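Local structure of MYB3 (Trichomonas vaginalis, 3ZQC) at residues D11-Y16 / S30-R35; S97-R102 / E111-D116. The protein probably acts as a transcription factor, binding promoter DNA through a Myb-type DNA-binding domain, the part of the protein present here. All coordinates share one frame; numbering follows the deposited sequence.

Overall arrangement
Interaction 1 comes first along the chain and interaction 2 follows it in series. Their centres lie about 39 Å apart, on opposite sides of the chain's centre, and their nearest atoms are about 22 Å apart. They share no helix. Interaction 1 joins helix 7-20 to the loop that leads to helix 37-48, in the first Myb-like repeat. Interaction 2 joins the last part of helix 88-99, in the second, and the residues just after it to the returning chain 111-116. The nearest atoms lie about 4 Å from the bound DNA in interaction 1 and about 3 Å in interaction 2. One contact packs the N-terminal part of the DNA-binding domain; the other ties its C-terminal extension back onto the fold.

Interaction 1: D11-Y16 / S30-R35; sequences DLIREY and SFLPNR
Apolar contacts join Leu12 and Leu32, with Phe31 packed beside them. Leu32 brings its CG, CD1 and CD2 up to Leu12. Its CD2 lies 3.6 Å from Leu12 CD2, and the two side chains cross at a slant. Leu32 CG stands anti to its own carbonyl carbon (chi1 -52°), which turns the branched end towards the helix. CD1 also reaches the neighbouring residue, lying 4.2 Å from Ile13 CG1. Ile13 is buried and touches Cys40, Trp44 and Leu48 of helix 37-48, so Leu32 meets the border of a larger core. This is the helical Myb repeat, a member of the helix-turn-helix clan. The loop after helix 7-20 folds back against that helix before helix 37-48 begins. A type I turn begins at Leu32 itself and runs to Arg35, with a backbone bond from Arg35 N to Leu32 O.

Phe31 packs against the same helix. Its CB is 4.2 Å from Leu12 CB, and its ring reaches on to Glu15 and Tyr16. Leu12 CD1 sits at the edge of the Phe31 ring. Phe31 CE1 approaches Tyr16 CD1 obliquely at 4.3 Å. Tyr16 also touches Ile28. Glu15 adds only its aliphatic part, with CG 3.9 Å from Phe31 CE2. The carboxylate plane is turned only 6° from that of the ring, but CG, not the carboxylate, makes the contact.

Interaction 2: S97-R102 / E111-D116; sequences SSISKR and EILLPD
Arg102 CG lies between its backbone N and carbonyl carbon (chi1 53°), and the chain then runs extended to NE. This carries the guanidinium along Leu113 and Leu114 to Asp116. Leu113 CG stands anti to its backbone N (chi1 164°), and its CD1 comes near the Arg102 side chain. The chain after helix 88-99 turns back on itself here, consistent with the C-terminal beta-hairpin conformation of this Myb DNA-binding domain, although 111-116 forms no regular strand.

Two hydrogen bonds join Arg102 and Leu114. Leu114 N donates to Arg102 O at 2.7 Å. Arg102 NH1 returns a bond to Leu114 O at 2.9 Å, lying in the carbonyl plane and close to the plane of its own guanidinium. The backbone and side chain of Arg102 thus grip both polar backbone atoms of Leu114.

Further bonds limit rotation of the guanidinium. Arg102 NE donates to Ser98 OG at 2.9 Å, and NH2 adds a weak bond to the same oxygen. NH2 also forms a salt bridge with Asp62 of helix 59-71. These bonds link the returning chain, through Arg102, to two helices.

Apolar packing lies beside the polar bonds. Leu113 CD1 is 3.5 Å from Arg102 CG and 4.1 Å from Ile99 CG2. Leu113 also touches Phe66 and Ile99 touches Ile65, both on helix 59-71. Ser98 packs on a DNA phosphate.

The Asp116 carboxylate makes no salt bridge with Arg102: OD2 is 4.5 Å from Arg102 NH2 and well out of the guanidinium plane. Asp116 CB sits over one guanidinium face, toward its rim, 3.5 Å from Arg102 NE.

Interaction 1: D11-Y16 / S30-R35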
loop_
_atom_site.group_PDB
_atom_site.type_symbol
_atom_site.label_atom_id
_atom_site.label_comp_id
_atom_site.label_asym_id
_atom_site.label_seq_id
_atom_site.Cartn_x
_atom_site.Cartn_y
_atom_site.Cartn_z
ATOM N N ASP A 11 -3.751 3.069 18.559
ATOM C CA ASP A 11 -3.675 2.205 19.719
ATOM C C ASP A 11 -4.916 1.340 19.924
ATOM O O ASP A 11 -4.800 0.150 20.243
ATOM C CB ASP A 11 -3.374 3.044 20.956
ATOM C CG ASP A 11 -1.926 3.498 20.992
ATOM O OD1 ASP A 11 -1.034 2.639 20.713
ATOM O OD2 ASP A 11 -1.691 4.700 21.292
ATOM N N LEU A 12 -6.099 1.919 19.738
ATOM C CA LEU A 12 -7.319 1.139 19.902
ATOM C C LEU A 12 -7.306 -0.011 18.910
ATOM O O LEU A 12 -7.654 -1.138 19.257
ATOM C CB LEU A 12 -8.566 2.007 19.704
ATOM C CG LEU A 12 -8.847 3.006 20.842
ATOM C CD1 LEU A 12 -8.326 2.424 22.175
ATOM C CD2 LEU A 12 -8.169 4.347 20.557
ATOM N N ILE A 13 -6.886 0.275 17.682
ATOM C CA ILE A 13 -6.810 -0.760 16.660
ATOM C C ILE A 13 -5.911 -1.888 17.170
ATOM O O ILE A 13 -6.371 -3.020 17.364
ATOM C CB ILE A 13 -6.193 -0.230 15.334
ATOM C CG1 ILE A 13 -7.173 0.704 14.597
ATOM C CG2 ILE A 13 -5.801 -1.418 14.446
ATOM C CD1 ILE A 13 -8.333 -0.010 13.890
ATOM N N ARG A 14 -4.630 -1.568 17.384
ATOM C CA ARG A 14 -3.647 -2.550 17.860
ATOM C C ARG A 14 -4.204 -3.391 19.007
ATOM O O ARG A 14 -3.874 -4.568 19.150
ATOM C CB ARG A 14 -2.345 -1.857 18.303
ATOM C CG ARG A 14 -1.618 -1.082 17.201
ATOM C CD ARG A 14 -0.175 -0.766 17.603
ATOM N NE ARG A 14 0.487 0.211 16.725
ATOM C CZ ARG A 14 0.351 1.538 16.815
ATOM N NH1 ARG A 14 -0.434 2.077 17.753
ATOM N NH2 ARG A 14 1.011 2.332 15.968
ATOM N N GLU A 15 -5.050 -2.776 19.823
ATOM C CA GLU A 15 -5.674 -3.481 20.935
ATOM C C GLU A 15 -6.677 -4.491 20.368
ATOM O O GLU A 15 -6.558 -5.708 20.578
ATOM C CB GLU A 15 -6.414 -2.484 21.846
ATOM C CG GLU A 15 -7.177 -3.112 23.047
ATOM C CD GLU A 15 -6.243 -3.674 24.132
ATOM O OE1 GLU A 15 -5.353 -2.910 24.591
ATOM O OE2 GLU A 15 -6.406 -4.868 24.520
ATOM N N TYR A 16 -7.663 -3.963 19.643
ATOM C CA TYR A 16 -8.710 -4.781 19.045
ATOM C C TYR A 16 -8.134 -6.052 18.432
ATOM O O TYR A 16 -8.494 -7.166 18.824
ATOM C CB TYR A 16 -9.477 -3.995 17.967
ATOM C CG TYR A 16 -10.573 -4.835 17.360
ATOM C CD1 TYR A 16 -11.515 -5.457 18.175
ATOM C CD2 TYR A 16 -10.618 -5.094 15.991
ATOM C CE1 TYR A 16 -12.461 -6.320 17.649
ATOM C CE2 TYR A 16 -11.565 -5.961 15.454
ATOM C CZ TYR A 16 -12.479 -6.573 16.292
ATOM O OH TYR A 16 -13.393 -7.467 15.787
ATOM N N SER A 30 -16.863 -1.221 19.036
ATOM C CA SER A 30 -16.742 -1.385 20.477
ATOM C C SER A 30 -15.639 -0.444 20.939
ATOM O O SER A 30 -15.574 -0.043 22.101
ATOM C CB SER A 30 -16.362 -2.824 20.802
ATOM O OG SER A 30 -17.257 -3.726 20.175
ATOM N N PHE A 31 -14.754 -0.116 20.012
ATOM C CA PHE A 31 -13.674 0.823 20.267
ATOM C C PHE A 31 -13.845 1.864 19.169
ATOM O O PHE A 31 -14.506 1.596 18.157
ATOM C CB PHE A 31 -12.311 0.149 20.124
ATOM C CG PHE A 31 -12.121 -1.017 21.039
ATOM C CD1 PHE A 31 -12.879 -2.175 20.879
ATOM C CD2 PHE A 31 -11.169 -0.970 22.049
ATOM C CE1 PHE A 31 -12.690 -3.272 21.710
ATOM C CE2 PHE A 31 -10.972 -2.058 22.883
ATOM C CZ PHE A 31 -11.736 -3.216 22.712
ATOM N N LEU A 32 -13.292 3.056 19.372
ATOM C CA LEU A 32 -13.379 4.096 18.347
ATOM C C LEU A 32 -14.781 4.108 17.731
ATOM O O LEU A 32 -14.988 3.681 16.589
ATOM C CB LEU A 32 -12.334 3.817 17.257
ATOM C CG LEU A 32 -10.884 3.604 17.739
ATOM C CD1 LEU A 32 -10.217 2.452 16.985
ATOM C CD2 LEU A 32 -10.104 4.903 17.553
ATOM N N PRO A 33 -15.764 4.590 18.496
ATOM C CA PRO A 33 -17.157 4.665 18.040
ATOM C C PRO A 33 -17.342 5.646 16.880
ATOM O O PRO A 33 -18.371 5.646 16.203
ATOM C CB PRO A 33 -17.897 5.111 19.299
ATOM C CG PRO A 33 -16.866 5.995 19.987
ATOM C CD PRO A 33 -15.602 5.181 19.839
ATOM N N ASN A 34 -16.322 6.467 16.652
ATOM C CA ASN A 34 -16.364 7.481 15.601
ATOM C C ASN A 34 -15.700 7.059 14.279
ATOM O O ASN A 34 -15.655 7.843 13.320
ATOM C CB ASN A 34 -15.707 8.786 16.106
ATOM C CG ASN A 34 -16.194 9.199 17.502
ATOM O OD1 ASN A 34 -15.755 8.648 18.521
ATOM N ND2 ASN A 34 -17.113 10.165 17.546
ATOM N N ARG A 35 -15.204 5.829 14.209
ATOM C CA ARG A 35 -14.532 5.389 12.989
ATOM C C ARG A 35 -15.068 4.078 12.390
ATOM O O ARG A 35 -15.063 3.038 13.052
ATOM C CB ARG A 35 -13.024 5.271 13.266
ATOM C CG ARG A 35 -12.106 6.088 12.325
ATOM C CD ARG A 35 -12.330 7.596 12.424
ATOM N NE ARG A 35 -11.092 8.391 12.435
ATOM C CZ ARG A 35 -10.218 8.488 11.430
ATOM N NH1 ARG A 35 -10.411 7.825 10.299
ATOM N NH2 ARG A 35 -9.136 9.248 11.563
#

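Interaction 2: S97-R102 / E111-D116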
loop_
_atom_site.group_PDB
_atom_site.type_symbol
_atom_site.label_atom_id
_atom_site.label_comp_id
_atom_site.label_asym_id
_atom_site.label_seq_id
_atom_site.Cartn_x
_atom_site.Cartn_y
_atom_site.Cartn_z
ATOM N N SER A 97 2.551 8.643 -8.941
ATOM C CA SER A 97 3.390 9.796 -8.657
ATOM C C SER A 97 4.822 9.732 -9.200
ATOM O O SER A 97 5.388 10.760 -9.575
ATOM C CB SER A 97 3.438 10.048 -7.152
ATOM O OG SER A 97 4.100 8.997 -6.477
ATOM N N SER A 98 5.415 8.544 -9.257
ATOM C CA SER A 98 6.785 8.454 -9.724
ATOM C C SER A 98 7.017 7.641 -10.979
ATOM O O SER A 98 7.389 8.185 -12.011
ATOM C CB SER A 98 7.668 7.908 -8.611
ATOM O OG SER A 98 9.028 8.041 -8.968
ATOM N N ILE A 99 6.800 6.336 -10.888
ATOM C CA ILE A 99 7.032 5.440 -12.013
ATOM C C ILE A 99 6.265 5.764 -13.292
ATOM O O ILE A 99 6.746 5.534 -14.397
ATOM C CB ILE A 99 6.740 3.990 -11.603
ATOM C CG1 ILE A 99 7.563 3.637 -10.361
ATOM C CG2 ILE A 99 7.077 3.055 -12.737
ATOM C CD1 ILE A 99 7.502 2.172 -9.947
ATOM N N SER A 100 5.068 6.301 -13.152
ATOM C CA SER A 100 4.282 6.631 -14.321
ATOM C C SER A 100 5.032 7.595 -15.198
ATOM O O SER A 100 5.174 7.379 -16.399
ATOM C CB SER A 100 2.963 7.273 -13.921
ATOM O OG SER A 100 2.329 7.838 -15.049
ATOM N N LYS A 101 5.516 8.671 -14.593
ATOM C CA LYS A 101 6.226 9.676 -15.354
ATOM C C LYS A 101 7.733 9.561 -15.432
ATOM O O LYS A 101 8.465 10.469 -15.046
ATOM C CB LYS A 101 5.831 11.076 -14.885
ATOM C CG LYS A 101 5.874 11.307 -13.391
ATOM C CD LYS A 101 4.504 11.698 -12.866
ATOM C CE LYS A 101 4.642 12.705 -11.743
ATOM N NZ LYS A 101 3.338 12.975 -11.076
ATOM N N ARG A 102 8.183 8.412 -15.914
ATOM C CA ARG A 102 9.590 8.165 -16.159
ATOM C C ARG A 102 9.706 6.912 -17.007
ATOM O O ARG A 102 10.707 6.203 -16.966
ATOM C CB ARG A 102 10.468 8.141 -14.872
ATOM C CG ARG A 102 10.103 7.248 -13.722
ATOM C CD ARG A 102 10.908 7.668 -12.487
ATOM N NE ARG A 102 10.481 6.962 -11.282
ATOM C CZ ARG A 102 10.973 5.797 -10.871
ATOM N NH1 ARG A 102 11.949 5.208 -11.549
ATOM N NH2 ARG A 102 10.505 5.235 -9.764
ATOM N N GLU A 111 9.525 0.114 -24.390
ATOM C CA GLU A 111 9.607 0.949 -23.208
ATOM C C GLU A 111 10.587 0.523 -22.104
ATOM O O GLU A 111 10.646 -0.655 -21.724
ATOM C CB GLU A 111 8.236 1.056 -22.582
ATOM C CG GLU A 111 7.193 1.721 -23.448
ATOM C CD GLU A 111 5.770 1.407 -23.019
ATOM O OE1 GLU A 111 5.334 2.027 -22.026
ATOM O OE2 GLU A 111 5.140 0.500 -23.662
ATOM N N ILE A 112 11.306 1.493 -21.536
ATOM C CA ILE A 112 12.235 1.190 -20.460
ATOM C C ILE A 112 12.042 2.265 -19.385
ATOM O O ILE A 112 11.852 3.432 -19.702
ATOM C CB ILE A 112 13.705 1.143 -20.993
ATOM C CG1 ILE A 112 14.637 0.452 -19.974
ATOM C CG2 ILE A 112 14.195 2.554 -21.321
ATOM C CD1 ILE A 112 14.307 -1.026 -19.685
ATOM N N LEU A 113 12.081 1.856 -18.118
ATOM C CA LEU A 113 11.908 2.757 -16.976
ATOM C C LEU A 113 13.147 3.577 -16.600
ATOM O O LEU A 113 14.190 3.029 -16.249
ATOM C CB LEU A 113 11.442 1.942 -15.763
ATOM C CG LEU A 113 11.525 2.524 -14.347
ATOM C CD1 LEU A 113 10.801 3.852 -14.253
ATOM C CD2 LEU A 113 10.918 1.530 -13.373
ATOM N N LEU A 114 13.030 4.896 -16.679
ATOM C CA LEU A 114 14.131 5.764 -16.308
ATOM C C LEU A 114 14.312 5.659 -14.815
ATOM O O LEU A 114 13.381 5.293 -14.091
ATOM C CB LEU A 114 13.823 7.219 -16.618
ATOM C CG LEU A 114 14.286 7.795 -17.947
ATOM C CD1 LEU A 114 13.360 7.365 -19.044
ATOM C CD2 LEU A 114 14.289 9.308 -17.856
ATOM N N PRO A 115 15.520 5.964 -14.325
ATOM C CA PRO A 115 15.760 5.902 -12.882
ATOM C C PRO A 115 15.286 7.263 -12.355
ATOM O O PRO A 115 15.548 8.285 -12.990
ATOM C CB PRO A 115 17.270 5.715 -12.805
ATOM C CG PRO A 115 17.754 6.523 -13.971
ATOM C CD PRO A 115 16.779 6.170 -15.067
ATOM N N ASP A 116 14.576 7.294 -11.231
ATOM C CA ASP A 116 14.090 8.580 -10.711
ATOM C C ASP A 116 15.214 9.566 -10.331
ATOM O O ASP A 116 16.356 9.151 -10.097
ATOM C CB ASP A 116 13.145 8.357 -9.502
ATOM C CG ASP A 116 13.878 7.905 -8.227
ATOM O OD1 ASP A 116 15.117 7.759 -8.263
ATOM O OD2 ASP A 116 13.206 7.696 -7.186
#